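Local coordinates for membrane lipoprotein family protein (Aeropyrum pernix, PDB 4PEV) that probably serves as the solute-binding component of an ABC transporter, holding the nucleoside adenosine in its pocket, at residues C[113-127]-C[136-149]. Sequence-based numbering, arbitrary orientation.
Sequences DLIVLVGFLWQEPLE and QKYALIDAATRERY. With ADN (adenosine), chain F.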
# COMPACT_ATOMS: atom_id res chain seq x y z
N ASP C 113 -14.48 20.58 11.43
CA ASP C 113 -14.75 21.10 10.11
C ASP C 113 -14.66 19.99 9.06
O ASP C 113 -15.42 19.97 8.10
CB ASP C 113 -13.79 22.25 9.81
CG ASP C 113 -13.88 23.36 10.86
OD1 ASP C 113 -14.79 24.23 10.79
OD2 ASP C 113 -13.05 23.36 11.79
N LEU C 114 -13.75 19.05 9.29
CA LEU C 114 -13.58 17.88 8.42
C LEU C 114 -13.37 16.63 9.29
O LEU C 114 -12.67 16.67 10.32
CB LEU C 114 -12.37 18.07 7.49
CG LEU C 114 -12.04 17.01 6.43
CD1 LEU C 114 -13.12 16.90 5.37
CD2 LEU C 114 -10.70 17.30 5.79
N ILE C 115 -13.99 15.54 8.88
CA ILE C 115 -13.72 14.25 9.47
C ILE C 115 -13.04 13.42 8.39
O ILE C 115 -13.60 13.23 7.31
CB ILE C 115 -14.99 13.57 10.01
CG1 ILE C 115 -15.58 14.41 11.15
CG2 ILE C 115 -14.69 12.16 10.51
CD1 ILE C 115 -16.89 13.88 11.69
N VAL C 116 -11.82 12.97 8.68
CA VAL C 116 -11.03 12.19 7.75
C VAL C 116 -11.10 10.73 8.14
O VAL C 116 -10.77 10.37 9.26
CB VAL C 116 -9.57 12.64 7.73
CG1 VAL C 116 -8.75 11.76 6.80
CG2 VAL C 116 -9.47 14.09 7.28
N LEU C 117 -11.51 9.89 7.19
CA LEU C 117 -11.77 8.49 7.49
C LEU C 117 -10.77 7.60 6.75
O LEU C 117 -10.81 7.48 5.53
CB LEU C 117 -13.21 8.14 7.11
CG LEU C 117 -14.27 8.97 7.87
CD1 LEU C 117 -15.63 8.75 7.26
CD2 LEU C 117 -14.28 8.63 9.35
N VAL C 118 -9.88 6.99 7.52
CA VAL C 118 -8.71 6.29 6.97
C VAL C 118 -8.95 4.79 6.89
O VAL C 118 -8.64 4.04 7.82
CB VAL C 118 -7.43 6.59 7.80
CG1 VAL C 118 -6.22 5.83 7.27
CG2 VAL C 118 -7.13 8.08 7.80
N GLY C 119 -9.46 4.35 5.75
CA GLY C 119 -9.56 2.94 5.46
C GLY C 119 -10.91 2.56 4.88
O GLY C 119 -11.94 3.16 5.19
N PHE C 120 -10.88 1.54 4.03
CA PHE C 120 -12.06 1.00 3.40
C PHE C 120 -13.19 0.66 4.37
O PHE C 120 -14.35 0.86 4.03
CB PHE C 120 -11.70 -0.25 2.60
CG PHE C 120 -12.88 -1.01 2.10
CD1 PHE C 120 -13.59 -0.55 0.99
CD2 PHE C 120 -13.32 -2.14 2.77
CE1 PHE C 120 -14.72 -1.22 0.55
CE2 PHE C 120 -14.44 -2.82 2.34
CZ PHE C 120 -15.14 -2.36 1.22
N LEU C 121 -12.88 0.12 5.56
CA LEU C 121 -13.94 -0.36 6.46
C LEU C 121 -14.91 0.73 6.93
O LEU C 121 -15.99 0.41 7.46
CB LEU C 121 -13.36 -1.06 7.68
CG LEU C 121 -12.44 -2.28 7.49
CD1 LEU C 121 -12.10 -2.86 8.86
CD2 LEU C 121 -13.08 -3.34 6.60
N TRP C 122 -14.54 1.99 6.74
CA TRP C 122 -15.41 3.14 7.02
C TRP C 122 -16.51 3.37 5.98
O TRP C 122 -17.40 4.19 6.20
CB TRP C 122 -14.55 4.41 7.11
CG TRP C 122 -13.81 4.55 8.39
CD1 TRP C 122 -12.46 4.57 8.55
CD2 TRP C 122 -14.38 4.68 9.69
NE1 TRP C 122 -12.16 4.70 9.88
CE2 TRP C 122 -13.31 4.78 10.60
CE3 TRP C 122 -15.70 4.74 10.18
CZ2 TRP C 122 -13.51 4.93 11.97
CZ3 TRP C 122 -15.90 4.90 11.53
CH2 TRP C 122 -14.81 4.99 12.42
N GLN C 123 -16.45 2.68 4.86
CA GLN C 123 -17.36 2.92 3.75
C GLN C 123 -18.79 2.57 4.09
O GLN C 123 -19.70 3.31 3.77
CB GLN C 123 -16.93 2.12 2.54
CG GLN C 123 -17.51 2.62 1.26
CD GLN C 123 -17.37 1.61 0.16
OE1 GLN C 123 -16.31 1.48 -0.46
NE2 GLN C 123 -18.43 0.86 -0.07
N GLU C 124 -18.99 1.42 4.71
CA GLU C 124 -20.31 0.99 5.15
C GLU C 124 -20.91 1.98 6.16
O GLU C 124 -21.98 2.52 5.90
CB GLU C 124 -20.24 -0.41 5.76
CG GLU C 124 -20.78 -1.53 4.89
CD GLU C 124 -21.95 -2.23 5.55
OE1 GLU C 124 -21.95 -3.48 5.58
OE2 GLU C 124 -22.84 -1.52 6.08
N PRO C 125 -20.23 2.24 7.30
CA PRO C 125 -20.80 3.16 8.26
C PRO C 125 -21.03 4.57 7.73
O PRO C 125 -21.98 5.23 8.16
CB PRO C 125 -19.75 3.20 9.37
CG PRO C 125 -19.07 1.89 9.29
CD PRO C 125 -18.98 1.66 7.82
N LEU C 126 -20.18 5.04 6.83
CA LEU C 126 -20.30 6.39 6.28
C LEU C 126 -21.52 6.54 5.36
O LEU C 126 -22.20 7.55 5.40
CB LEU C 126 -19.04 6.79 5.51
CG LEU C 126 -19.05 8.18 4.91
CD1 LEU C 126 -19.02 9.24 5.99
CD2 LEU C 126 -17.85 8.35 4.00
N GLU C 127 -21.75 5.53 4.52
CA GLU C 127 -22.92 5.48 3.62
C GLU C 127 -24.22 5.76 4.40
O GLU C 127 -25.13 6.39 3.88
CB GLU C 127 -23.00 4.12 2.89
CG GLU C 127 -22.09 4.00 1.66
CD GLU C 127 -21.90 2.57 1.11
OE1 GLU C 127 -21.19 2.43 0.10
OE2 GLU C 127 -22.44 1.58 1.68
N GLN C 136 -21.90 18.36 7.62
CA GLN C 136 -20.62 17.83 8.08
C GLN C 136 -19.86 17.34 6.86
O GLN C 136 -20.39 16.49 6.14
CB GLN C 136 -20.83 16.64 9.04
CG GLN C 136 -19.56 15.97 9.54
CD GLN C 136 -18.65 16.96 10.23
OE1 GLN C 136 -19.05 17.59 11.19
NE2 GLN C 136 -17.43 17.12 9.72
N LYS C 137 -18.64 17.85 6.66
CA LYS C 137 -17.76 17.39 5.58
C LYS C 137 -16.91 16.20 6.00
O LYS C 137 -16.39 16.17 7.11
CB LYS C 137 -16.82 18.48 5.12
CG LYS C 137 -17.46 19.84 5.02
CD LYS C 137 -16.69 20.74 4.06
CE LYS C 137 -16.94 22.21 4.35
NZ LYS C 137 -16.35 22.61 5.67
N TYR C 138 -16.76 15.25 5.07
CA TYR C 138 -16.01 14.00 5.29
C TYR C 138 -15.02 13.78 4.17
O TYR C 138 -15.33 14.04 3.02
CB TYR C 138 -16.96 12.82 5.28
CG TYR C 138 -18.05 12.85 6.32
CD1 TYR C 138 -17.83 12.39 7.60
CD2 TYR C 138 -19.32 13.32 6.01
CE1 TYR C 138 -18.83 12.41 8.54
CE2 TYR C 138 -20.33 13.33 6.94
CZ TYR C 138 -20.08 12.88 8.20
OH TYR C 138 -21.07 12.89 9.14
N ALA C 139 -13.83 13.27 4.50
CA ALA C 139 -12.94 12.69 3.48
C ALA C 139 -12.75 11.20 3.77
O ALA C 139 -12.35 10.82 4.85
CB ALA C 139 -11.61 13.41 3.43
N LEU C 140 -13.09 10.37 2.79
CA LEU C 140 -12.89 8.93 2.89
C LEU C 140 -11.62 8.61 2.15
O LEU C 140 -11.47 8.98 1.00
CB LEU C 140 -14.08 8.20 2.27
CG LEU C 140 -14.11 6.67 2.39
CD1 LEU C 140 -13.78 6.17 3.80
CD2 LEU C 140 -15.47 6.15 1.95
N ILE C 141 -10.67 7.95 2.82
CA ILE C 141 -9.39 7.62 2.20
C ILE C 141 -9.32 6.12 1.90
O ILE C 141 -9.69 5.30 2.75
CB ILE C 141 -8.18 8.00 3.08
CG1 ILE C 141 -8.31 9.42 3.63
CG2 ILE C 141 -6.89 7.83 2.30
CD1 ILE C 141 -8.53 10.51 2.60
N ASP C 142 -8.86 5.80 0.68
CA ASP C 142 -8.68 4.42 0.20
C ASP C 142 -10.02 3.74 -0.12
O ASP C 142 -10.08 2.52 -0.22
CB ASP C 142 -7.87 3.59 1.21
CG ASP C 142 -7.07 2.46 0.56
OD1 ASP C 142 -6.41 2.72 -0.47
OD2 ASP C 142 -7.09 1.32 1.09
N ALA C 143 -11.07 4.53 -0.27
CA ALA C 143 -12.40 3.99 -0.58
C ALA C 143 -13.30 5.07 -1.12
O ALA C 143 -13.05 6.25 -0.92
CB ALA C 143 -13.04 3.33 0.63
N ALA C 144 -14.34 4.63 -1.81
CA ALA C 144 -15.37 5.51 -2.32
C ALA C 144 -16.74 4.94 -2.02
O ALA C 144 -16.96 3.72 -2.06
CB ALA C 144 -15.21 5.75 -3.80
N THR C 145 -17.64 5.86 -1.74
CA THR C 145 -18.96 5.53 -1.25
C THR C 145 -19.82 5.04 -2.43
O THR C 145 -19.52 5.36 -3.58
CB THR C 145 -19.50 6.75 -0.46
OG1 THR C 145 -20.55 6.33 0.40
CG2 THR C 145 -19.93 7.91 -1.37
N ARG C 146 -20.82 4.20 -2.18
CA ARG C 146 -21.63 3.63 -3.27
C ARG C 146 -22.44 4.70 -4.00
O ARG C 146 -22.49 4.71 -5.21
CB ARG C 146 -22.56 2.54 -2.74
CG ARG C 146 -23.19 1.67 -3.83
CD ARG C 146 -23.59 0.29 -3.31
NE ARG C 146 -22.48 -0.37 -2.60
CZ ARG C 146 -22.52 -1.61 -2.12
NH1 ARG C 146 -23.58 -2.38 -2.29
NH2 ARG C 146 -21.46 -2.10 -1.49
N GLU C 147 -23.06 5.60 -3.23
CA GLU C 147 -23.86 6.71 -3.75
C GLU C 147 -22.93 7.90 -3.88
O GLU C 147 -21.74 7.76 -3.64
CB GLU C 147 -25.03 7.04 -2.80
CG GLU C 147 -25.85 5.83 -2.30
CD GLU C 147 -25.19 5.02 -1.17
OE1 GLU C 147 -24.35 5.56 -0.42
OE2 GLU C 147 -25.50 3.81 -1.03
N ARG C 148 -23.43 9.07 -4.25
CA ARG C 148 -22.58 10.27 -4.28
C ARG C 148 -23.23 11.41 -3.52
O ARG C 148 -24.34 11.83 -3.85
CB ARG C 148 -22.29 10.70 -5.71
CG ARG C 148 -21.20 11.76 -5.80
CD ARG C 148 -21.03 12.28 -7.22
NE ARG C 148 -20.22 13.50 -7.23
CZ ARG C 148 -20.03 14.28 -8.30
NH1 ARG C 148 -20.59 13.99 -9.47
NH2 ARG C 148 -19.28 15.37 -8.20
N TYR C 149 -22.54 11.92 -2.49
CA TYR C 149 -23.05 12.98 -1.61
C TYR C 149 -22.22 14.22 -1.78
O TYR C 149 -21.03 14.11 -2.06
CB TYR C 149 -22.93 12.56 -0.15
CG TYR C 149 -23.51 11.22 0.16
CD1 TYR C 149 -24.82 11.11 0.60
CD2 TYR C 149 -22.74 10.07 0.03
CE1 TYR C 149 -25.38 9.88 0.89
CE2 TYR C 149 -23.29 8.82 0.32
CZ TYR C 149 -24.61 8.73 0.75
OH TYR C 149 -25.16 7.49 1.05
O5' ADN F . -0.53 -2.27 3.75
C5' ADN F . -1.11 -2.63 2.49
C4' ADN F . -2.50 -2.06 2.21
O4' ADN F . -3.48 -2.57 3.11
C3' ADN F . -2.66 -0.55 2.30
O3' ADN F . -2.19 0.13 1.13
C2' ADN F . -4.16 -0.40 2.53
O2' ADN F . -4.93 -0.45 1.32
C1' ADN F . -4.49 -1.60 3.38
N9 ADN F . -4.44 -1.27 4.81
C8 ADN F . -3.34 -1.17 5.60
N7 ADN F . -3.67 -0.87 6.88
C5 ADN F . -5.02 -0.77 6.91
C6 ADN F . -6.06 -0.47 7.92
N6 ADN F . -5.70 -0.21 9.19
N1 ADN F . -7.36 -0.47 7.54
C2 ADN F . -7.73 -0.72 6.27
N3 ADN F . -6.85 -0.99 5.30
C4 ADN F . -5.52 -1.03 5.55
O HOH W 1 -8.24 0.22 3.30
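L126 of helix 123-132 lies alongside Y138 of strand 137-141, the two side chains running opposite ways, where the helix covers the parallel strands 114-118 and 137-141, the beta-alpha-beta unit of a Rossmann-like lobe as in other periplasmic-binding-protein folds. Methyl CD1 of L126 sits over one face of the Y138 ring, 3.8 Å from its centroid, a CH-pi contact; the ring's OH goes to S107. The other methyl, CD2, meets CD2 of L140 at 3.8 Å. L126 can straddle both strand residues because its CG stands anti to the backbone N (chi1 -179°), which sends the fork down onto the sheet. L140 CD1 in turn rests against CB of L117 and CB of W122. On the opposite face of the sheet, V116 CG1 packs against I141 CG1. The strands are tied by alternating backbone bonds, among them L117 N to A139 O at 2.7 Å, and K137 O takes both I115 N and Q136 NE2 from opposite faces of its plane.

Beyond the strand, the extended side chain of E127 reaches the loop that follows: R146 N donates to E127 OE1 at 2.9 Å, on the anti side of OE1 and 25° out of the carboxylate plane, while Q123 NE2 adds a weak bond. With an alanine in place of E127 there is no carboxylate, and R146 N and the Q123 amide are likely to lose the acceptor they share.

At the strand ends the unit enters the adenosine pocket. D142 OD1 pairs with K299, while D142 OD2 accepts from ADN O2' at 2.8 Å and from a water that also receives F120 N.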